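Local coordinates for cell division control protein (Pyrococcus abyssi, PDB 6RPP), which is the CDC21-1 intein, a HINT-fold element that probably excises itself by protein splicing from its host MCM helicase, at residues A[25-29]-A[70-74]. The protein carries 2 engineered substitutions. Sequence-based numbering, arbitrary orientation.
Sequences VERAI and IAWKR
Lys73 and Glu26 form a salt bridge between strand 63-75 and helix 21-35. Lys73 NZ donates to Glu26 OE1 at 2.9 Å, meeting the syn lone pair, and makes a second, weak bond to Glu26 OE2 at 3.1 Å, so the ammonium faces both oxygens of the carboxylate. Two torsion sets bring the groups together: Lys73 has CG anti to its backbone N (chi1 169°) and stays extended to the amine, whereas the Glu26 chain bends at chi2 (-66°), and the two side chains cross at about a right angle. Glu26 OE2 also hydrogen-bonds Tyr148 OH, which probably helps fix the carboxylate's rotation, and Lys73 makes a cation-pi contact with Trp146. With Lys73 replaced by alanine, the Glu26 carboxylate would probably lose its cationic mate on this strand, its hydrogen bond to Tyr148 remaining.

Beneath the ion pair the contact turns apolar. Val25 CG2 meets Ala71 CB at 3.9 Å, and Ala28 CB reaches the same methyl at 4.1 Å. Val25 CG1 packs instead on a backbone carbonyl, 3.5 Å from Trp72 O. The small alanine methyls are consistent with the close approach of the axes of segments 25-29 and 70-74, 7.9 Å. With these axes at 100°, the helix lies across the strand, packing on one face of the four-stranded antiparallel sheet within the intein's HINT splicing domain.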
loop_
_atom_site.group_PDB
_atom_site.type_symbol
_atom_site.label_atom_id
_atom_site.label_comp_id
_atom_site.label_asym_id
_atom_site.label_seq_id
_atom_site.Cartn_x
_atom_site.Cartn_y
_atom_site.Cartn_z
ATOM N N VAL A 25 9.745 3.305 -6.365
ATOM C CA VAL A 25 9.541 2.435 -7.506
ATOM C C VAL A 25 10.222 2.970 -8.769
ATOM O O VAL A 25 10.862 2.191 -9.512
ATOM C CB VAL A 25 8.035 2.234 -7.741
ATOM C CG1 VAL A 25 7.840 1.468 -9.026
ATOM C CG2 VAL A 25 7.456 1.467 -6.565
ATOM N N GLU A 26 10.035 4.264 -9.081
ATOM C CA GLU A 26 10.583 4.767 -10.336
ATOM C C GLU A 26 12.101 4.668 -10.362
ATOM O O GLU A 26 12.670 4.398 -11.429
ATOM C CB GLU A 26 10.135 6.204 -10.545
ATOM C CG GLU A 26 8.619 6.344 -10.769
ATOM C CD GLU A 26 8.113 5.707 -12.069
ATOM O OE1 GLU A 26 8.917 5.293 -12.955
ATOM O OE2 GLU A 26 6.870 5.690 -12.218
ATOM N N ARG A 27 12.775 4.848 -9.212
ATOM C CA ARG A 27 14.229 4.690 -9.212
ATOM C C ARG A 27 14.615 3.256 -9.530
ATOM O O ARG A 27 15.609 3.011 -10.236
ATOM C CB ARG A 27 14.801 5.118 -7.859
ATOM C CG ARG A 27 16.321 4.990 -7.724
ATOM C CD ARG A 27 16.727 5.311 -6.283
ATOM N NE ARG A 27 18.112 4.963 -5.978
ATOM C CZ ARG A 27 19.042 5.855 -5.649
ATOM N NH1 ARG A 27 18.731 7.144 -5.599
ATOM N NH2 ARG A 27 20.286 5.468 -5.381
ATOM N N ALA A 28 13.853 2.300 -8.994
ATOM C CA ALA A 28 14.163 0.904 -9.231
ATOM C C ALA A 28 13.902 0.534 -10.681
ATOM O O ALA A 28 14.663 -0.242 -11.285
ATOM C CB ALA A 28 13.328 0.027 -8.291
ATOM N N ILE A 29 12.829 1.084 -11.242
ATOM C CA ILE A 29 12.508 0.868 -12.657
ATOM C C ILE A 29 13.599 1.440 -13.549
ATOM O O ILE A 29 14.045 0.800 -14.516
ATOM C CB ILE A 29 11.137 1.489 -12.989
ATOM C CG1 ILE A 29 10.016 0.831 -12.191
ATOM C CG2 ILE A 29 10.860 1.418 -14.494
ATOM C CD1 ILE A 29 9.665 -0.525 -12.637
ATOM N N ILE A 70 10.271 -6.563 -4.591
ATOM C CA ILE A 70 9.854 -6.192 -5.947
ATOM C C ILE A 70 9.072 -4.879 -5.890
ATOM O O ILE A 70 8.228 -4.671 -5.007
ATOM C CB ILE A 70 8.971 -7.284 -6.603
ATOM C CG1 ILE A 70 9.683 -8.636 -6.704
ATOM C CG2 ILE A 70 8.440 -6.811 -7.963
ATOM C CD1 ILE A 70 10.628 -8.722 -7.849
ATOM N N ALA A 71 9.388 -4.000 -6.842
ATOM C CA ALA A 71 8.723 -2.722 -7.056
ATOM C C ALA A 71 7.840 -2.835 -8.301
ATOM O O ALA A 71 8.287 -3.329 -9.348
ATOM C CB ALA A 71 9.740 -1.613 -7.262
ATOM N N TRP A 72 6.594 -2.365 -8.184
ATOM C CA TRP A 72 5.585 -2.467 -9.221
ATOM C C TRP A 72 5.114 -1.096 -9.670
ATOM O O TRP A 72 4.792 -0.259 -8.836
ATOM C CB TRP A 72 4.356 -3.217 -8.696
ATOM C CG TRP A 72 4.517 -4.630 -8.670
ATOM C CD1 TRP A 72 4.810 -5.427 -7.571
ATOM C CD2 TRP A 72 4.427 -5.510 -9.785
ATOM N NE1 TRP A 72 4.904 -6.737 -7.971
ATOM C CE2 TRP A 72 4.658 -6.817 -9.311
ATOM C CE3 TRP A 72 4.145 -5.321 -11.135
ATOM C CZ2 TRP A 72 4.621 -7.921 -10.149
ATOM C CZ3 TRP A 72 4.101 -6.424 -11.963
ATOM C CH2 TRP A 72 4.340 -7.698 -11.473
ATOM N N LYS A 73 5.054 -0.886 -10.978
ATOM C CA LYS A 73 4.507 0.338 -11.563
ATOM C C LYS A 73 3.433 -0.081 -12.545
ATOM O O LYS A 73 3.740 -0.795 -13.494
ATOM C CB LYS A 73 5.596 1.105 -12.312
ATOM C CG LYS A 73 5.143 2.301 -13.210
ATOM C CD LYS A 73 6.288 2.887 -13.955
ATOM C CE LYS A 73 5.929 4.219 -14.769
ATOM N NZ LYS A 73 7.123 4.822 -15.223
ATOM N N ARG A 74 2.200 0.390 -12.363
ATOM C CA ARG A 74 1.103 -0.078 -13.187
ATOM C C ARG A 74 0.304 1.104 -13.711
ATOM O O ARG A 74 0.229 2.158 -13.079
ATOM C CB ARG A 74 0.153 -1.051 -12.428
ATOM C CG ARG A 74 0.851 -2.338 -11.952
ATOM C CD ARG A 74 -0.150 -3.485 -11.776
ATOM N NE ARG A 74 0.312 -4.478 -10.801
ATOM C CZ ARG A 74 0.721 -5.700 -11.118
ATOM N NH1 ARG A 74 0.712 -6.093 -12.383
ATOM N NH2 ARG A 74 1.132 -6.533 -10.169
#